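Possible exported protein (Mycobacterium tuberculosis, PDB 3MAY) binds heme as a secreted carrier and delivers it to the membrane proteins MmpL3 and MmpL11 in mycobacterial heme-iron acquisition. Local coordinates at residues K20-G23 with D24-S28; P30-N33 with Q34-A38. All coordinates share one frame; numbering follows the deposited sequence.

Interaction 1 (K20-G23 with D24-S28)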
loop_
_atom_site.group_PDB
_atom_site.type_symbol
_atom_site.label_atom_id
_atom_site.label_comp_id
_atom_site.label_asym_id
_atom_site.label_seq_id
_atom_site.Cartn_x
_atom_site.Cartn_y
_atom_site.Cartn_z
ATOM N N LYS C 20 -9.997 -7.199 16.579
ATOM C CA LYS C 20 -9.974 -8.146 17.676
ATOM C C LYS C 20 -10.524 -9.476 17.229
ATOM O O LYS C 20 -9.954 -10.503 17.470
ATOM C CB LYS C 20 -10.787 -7.598 18.814
ATOM C CG LYS C 20 -10.606 -8.350 20.043
ATOM C CD LYS C 20 -11.783 -8.119 20.960
ATOM C CE LYS C 20 -11.642 -9.051 22.145
ATOM N NZ LYS C 20 -11.493 -10.442 21.586
ATOM N N SER C 21 -11.613 -9.475 16.495
ATOM C CA SER C 21 -12.162 -10.752 16.162
ATOM C C SER C 21 -11.335 -11.400 15.074
ATOM O O SER C 21 -11.173 -12.625 15.094
ATOM C CB SER C 21 -13.629 -10.632 15.860
ATOM O OG SER C 21 -13.774 -9.890 14.686
ATOM N N MET C 22 -10.694 -10.628 14.194
ATOM C CA MET C 22 -9.651 -11.259 13.346
ATOM C C MET C 22 -8.480 -11.883 14.125
ATOM O O MET C 22 -7.939 -12.965 13.707
ATOM C CB MET C 22 -9.125 -10.356 12.238
ATOM C CG MET C 22 -7.956 -10.951 11.398
ATOM S SD MET C 22 -7.526 -9.833 10.013
ATOM C CE MET C 22 -5.960 -10.498 9.316
ATOM N N GLY C 23 -8.087 -11.264 15.243
ATOM C CA GLY C 23 -7.065 -11.873 16.083
ATOM C C GLY C 23 -7.578 -13.193 16.672
ATOM O O GLY C 23 -6.869 -14.207 16.654
ATOM N N ASP C 24 -8.807 -13.201 17.199
ATOM C CA ASP C 24 -9.414 -14.447 17.653
ATOM C C ASP C 24 -9.472 -15.531 16.553
ATOM O O ASP C 24 -9.162 -16.692 16.814
ATOM C CB ASP C 24 -10.831 -14.170 18.168
ATOM C CG ASP C 24 -10.850 -13.352 19.425
ATOM O OD1 ASP C 24 -9.829 -13.258 20.125
ATOM O OD2 ASP C 24 -11.903 -12.799 19.733
ATOM N N TYR C 25 -9.803 -15.163 15.312
ATOM C CA TYR C 25 -9.904 -16.130 14.237
ATOM C C TYR C 25 -8.556 -16.723 13.928
ATOM O O TYR C 25 -8.436 -17.923 13.764
ATOM C CB TYR C 25 -10.435 -15.460 12.994
ATOM C CG TYR C 25 -10.558 -16.366 11.808
ATOM C CD1 TYR C 25 -11.596 -17.265 11.725
ATOM C CD2 TYR C 25 -9.650 -16.327 10.752
ATOM C CE1 TYR C 25 -11.730 -18.104 10.627
ATOM C CE2 TYR C 25 -9.772 -17.213 9.616
ATOM C CZ TYR C 25 -10.836 -18.095 9.573
ATOM O OH TYR C 25 -11.075 -19.014 8.502
ATOM N N LEU C 26 -7.516 -15.899 13.860
ATOM C CA LEU C 26 -6.156 -16.402 13.520
ATOM C C LEU C 26 -5.659 -17.210 14.678
ATOM O O LEU C 26 -4.984 -18.242 14.532
ATOM C CB LEU C 26 -5.196 -15.242 13.361
ATOM C CG LEU C 26 -5.461 -14.407 12.173
ATOM C CD1 LEU C 26 -4.409 -13.252 12.142
ATOM C CD2 LEU C 26 -5.317 -15.300 10.905
ATOM N N ASP C 27 -6.001 -16.747 15.857
ATOM C CA ASP C 27 -5.524 -17.464 16.996
ATOM C C ASP C 27 -6.111 -18.867 16.999
ATOM O O ASP C 27 -5.538 -19.833 17.514
ATOM C CB ASP C 27 -6.001 -16.771 18.227
ATOM C CG ASP C 27 -5.285 -17.204 19.297
ATOM O OD1 ASP C 27 -5.786 -18.170 19.944
ATOM O OD2 ASP C 27 -4.115 -16.742 19.325
ATOM N N SER C 28 -7.309 -18.952 16.414
ATOM C CA SER C 28 -7.917 -20.200 16.376
ATOM C C SER C 28 -7.697 -20.953 15.090
ATOM O O SER C 28 -8.207 -22.054 14.961
ATOM C CB SER C 28 -9.378 -20.030 16.632
ATOM O OG SER C 28 -9.972 -20.460 15.469
#

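Interaction 2 (P30-N33 with Q34-A38)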
loop_
_atom_site.group_PDB
_atom_site.type_symbol
_atom_site.label_atom_id
_atom_site.label_comp_id
_atom_site.label_asym_id
_atom_site.label_seq_id
_atom_site.Cartn_x
_atom_site.Cartn_y
_atom_site.Cartn_z
ATOM N N PRO C 30 -4.283 -21.647 13.260
ATOM C CA PRO C 30 -2.805 -21.458 13.196
ATOM C C PRO C 30 -2.146 -21.542 11.823
ATOM O O PRO C 30 -0.994 -21.080 11.661
ATOM C CB PRO C 30 -2.260 -22.604 14.059
ATOM C CG PRO C 30 -3.375 -23.603 14.038
ATOM C CD PRO C 30 -4.658 -22.845 14.004
ATOM N N GLU C 31 -2.803 -22.124 10.848
ATOM C CA GLU C 31 -2.211 -22.223 9.503
ATOM C C GLU C 31 -2.475 -20.911 8.769
ATOM O O GLU C 31 -1.658 -20.419 8.011
ATOM C CB GLU C 31 -2.765 -23.428 8.710
ATOM C CG GLU C 31 -2.553 -24.812 9.397
ATOM C CD GLU C 31 -3.846 -25.678 9.392
ATOM O OE1 GLU C 31 -4.424 -25.949 10.526
ATOM O OE2 GLU C 31 -4.275 -26.088 8.251
ATOM N N THR C 32 -3.584 -20.278 9.088
ATOM C CA THR C 32 -3.830 -18.934 8.622
ATOM C C THR C 32 -2.934 -17.965 9.406
ATOM O O THR C 32 -2.269 -17.072 8.803
ATOM C CB THR C 32 -5.302 -18.591 8.743
ATOM O OG1 THR C 32 -6.068 -19.674 8.192
ATOM C CG2 THR C 32 -5.616 -17.352 7.990
ATOM N N ASN C 33 -2.800 -18.182 10.714
ATOM C CA ASN C 33 -1.854 -17.356 11.479
ATOM C C ASN C 33 -0.441 -17.466 10.894
ATOM O O ASN C 33 0.283 -16.446 10.774
ATOM C CB ASN C 33 -1.837 -17.690 12.984
ATOM C CG ASN C 33 -1.522 -16.436 13.910
ATOM O OD1 ASN C 33 -1.355 -15.289 13.450
ATOM N ND2 ASN C 33 -1.529 -16.660 15.218
ATOM N N GLN C 34 -0.044 -18.694 10.551
ATOM C CA GLN C 34 1.347 -18.976 10.120
ATOM C C GLN C 34 1.581 -18.174 8.829
ATOM O O GLN C 34 2.445 -17.303 8.754
ATOM C CB GLN C 34 1.497 -20.502 9.914
ATOM C CG GLN C 34 2.668 -21.039 9.098
ATOM C CD GLN C 34 3.963 -20.518 9.623
ATOM O OE1 GLN C 34 4.078 -20.308 10.853
ATOM N NE2 GLN C 34 4.960 -20.263 8.711
ATOM N N VAL C 35 0.746 -18.422 7.827
ATOM C CA VAL C 35 0.850 -17.675 6.601
ATOM C C VAL C 35 0.795 -16.187 6.834
ATOM O O VAL C 35 1.489 -15.424 6.148
ATOM C CB VAL C 35 -0.236 -18.103 5.593
ATOM C CG1 VAL C 35 -0.432 -17.042 4.539
ATOM C CG2 VAL C 35 0.130 -19.420 4.938
ATOM N N MET C 36 -0.011 -15.727 7.781
ATOM C CA MET C 36 -0.058 -14.283 7.957
ATOM C C MET C 36 1.120 -13.716 8.703
ATOM O O MET C 36 1.562 -12.622 8.423
ATOM C CB MET C 36 -1.354 -13.821 8.514
ATOM C CG MET C 36 -2.345 -13.822 7.453
ATOM S SD MET C 36 -3.941 -13.323 8.060
ATOM C CE MET C 36 -4.884 -13.628 6.555
ATOM N N THR C 37 1.675 -14.491 9.602
ATOM C CA THR C 37 2.825 -14.045 10.347
ATOM C C THR C 37 4.030 -13.980 9.416
ATOM O O THR C 37 4.676 -12.941 9.301
ATOM C CB THR C 37 3.051 -14.983 11.503
ATOM O OG1 THR C 37 1.965 -14.824 12.426
ATOM C CG2 THR C 37 4.414 -14.704 12.163
ATOM N N ALA C 38 4.291 -15.087 8.716
ATOM C CA ALA C 38 5.303 -15.103 7.646
ATOM C C ALA C 38 5.190 -13.829 6.811
ATOM O O ALA C 38 6.155 -13.116 6.751
ATOM C CB ALA C 38 5.219 -16.372 6.775
#

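Interaction 1 (K20-G23 with D24-S28)
The carboxylate of Asp24 has the backbone oxygen of Lys20 over one face: Lys20 O stands 3.6 Å from Asp24 CG and 3.8 Å from each carboxylate oxygen. The Lys20 ammonium lies off the carboxylate plane to the same side and favours one oxygen, with NZ 3.0 Å from Asp24 OD2 in a salt bridge and 3.6 Å from Asp24 OD1. The lysine chain runs extended until its last torsion (chi4 -54°), whose bend turns NZ forward along the helix toward the acid. The ammonium probably offsets the negative carbonyl oxygen that faces the carboxylate. These are i to i+4 neighbours on the last turns of helix 8-27, where the backbone bonds from Asp24 N to Lys20 O (2.9 Å) and from Leu26 N to Met22 O (3.0 Å) keep the helix regular. The Tyr25 ring, with CG anti to the backbone N (chi1 179°), leads away from residues 20-23. It meets the ring of His29 with the planes at about 35°, touches Val62 and Leu69, and hydrogen-bonds through OH to Asp65. Tyr25 is probably the axial heme-iron ligand, and His29 probably also contacts heme. On the apolar side Met22 CE approaches Leu26 CD1 at 4.2 Å, and both face helix 30-41. Asp27 directs its carboxylate to a salt bridge with Arg13 of the second subunit, which also makes a long, weak ion pair with Asp24.

Interaction 2 (P30-N33 with Q34-A38)
Between Pro30-Asn33 and Gln34-Ala38 the backbone forms consecutive i to i+4 bonds, beginning with Gln34 N to Pro30 O at 2.8 Å, where the donor sits 46° out of the carbonyl plane, and continuing with Val35 N to Glu31 O at 3.1 Å. Two residues further on, Asn33 O accepts two bonds from a single residue: Thr37 N at 2.7 Å and the hydroxyl Thr37 OG1 at 2.9 Å. Thr37 reaches back in this way because its OG1 lies beside its own backbone N (chi1 -68°). The same hydroxyl accepts a bond from the backbone N of Ala8 of the second subunit, so it relays between helix 30-41 and the neighbouring chain. Asn33 OD1 comes within 3.5 Å of Thr37 OG1, while Asn33 ND2 bonds to Ser9 of that subunit. In this all-helical heme-binding fold of the MHB family, another side of the helix faces its neighbouring helices. There Thr32 and Met36 run alongside each other in the same direction, with the methyls CG2 of Thr32 and CE of Met36 4.1 Å apart; Thr32 packs on Val62 and Met36 on Leu66 of helix 60-69. Thr32, Glu31 and Val35 also touch His55, a probable heme-binding residue.

Overall arrangement
Interaction 1 ends helix 8-27 and interaction 2 begins helix 30-41, the next helix in the chain, with their centres about 11 Å apart. The short turn between them carries His29. The two contacts touch directly: Leu26 CD2 meets Thr32 CG2 at 3.6 Å and Met36 SD at 3.7 Å, while Met22 CE approaches the same sulfur. Helix 60-69 adds to both, and helix 46-57 supplies His55, whose side chain is about 7 Å from that of Tyr25. The probable heme residues therefore gather where these helices converge, while Ala8 and Ser9 of the second subunit touch both contacts.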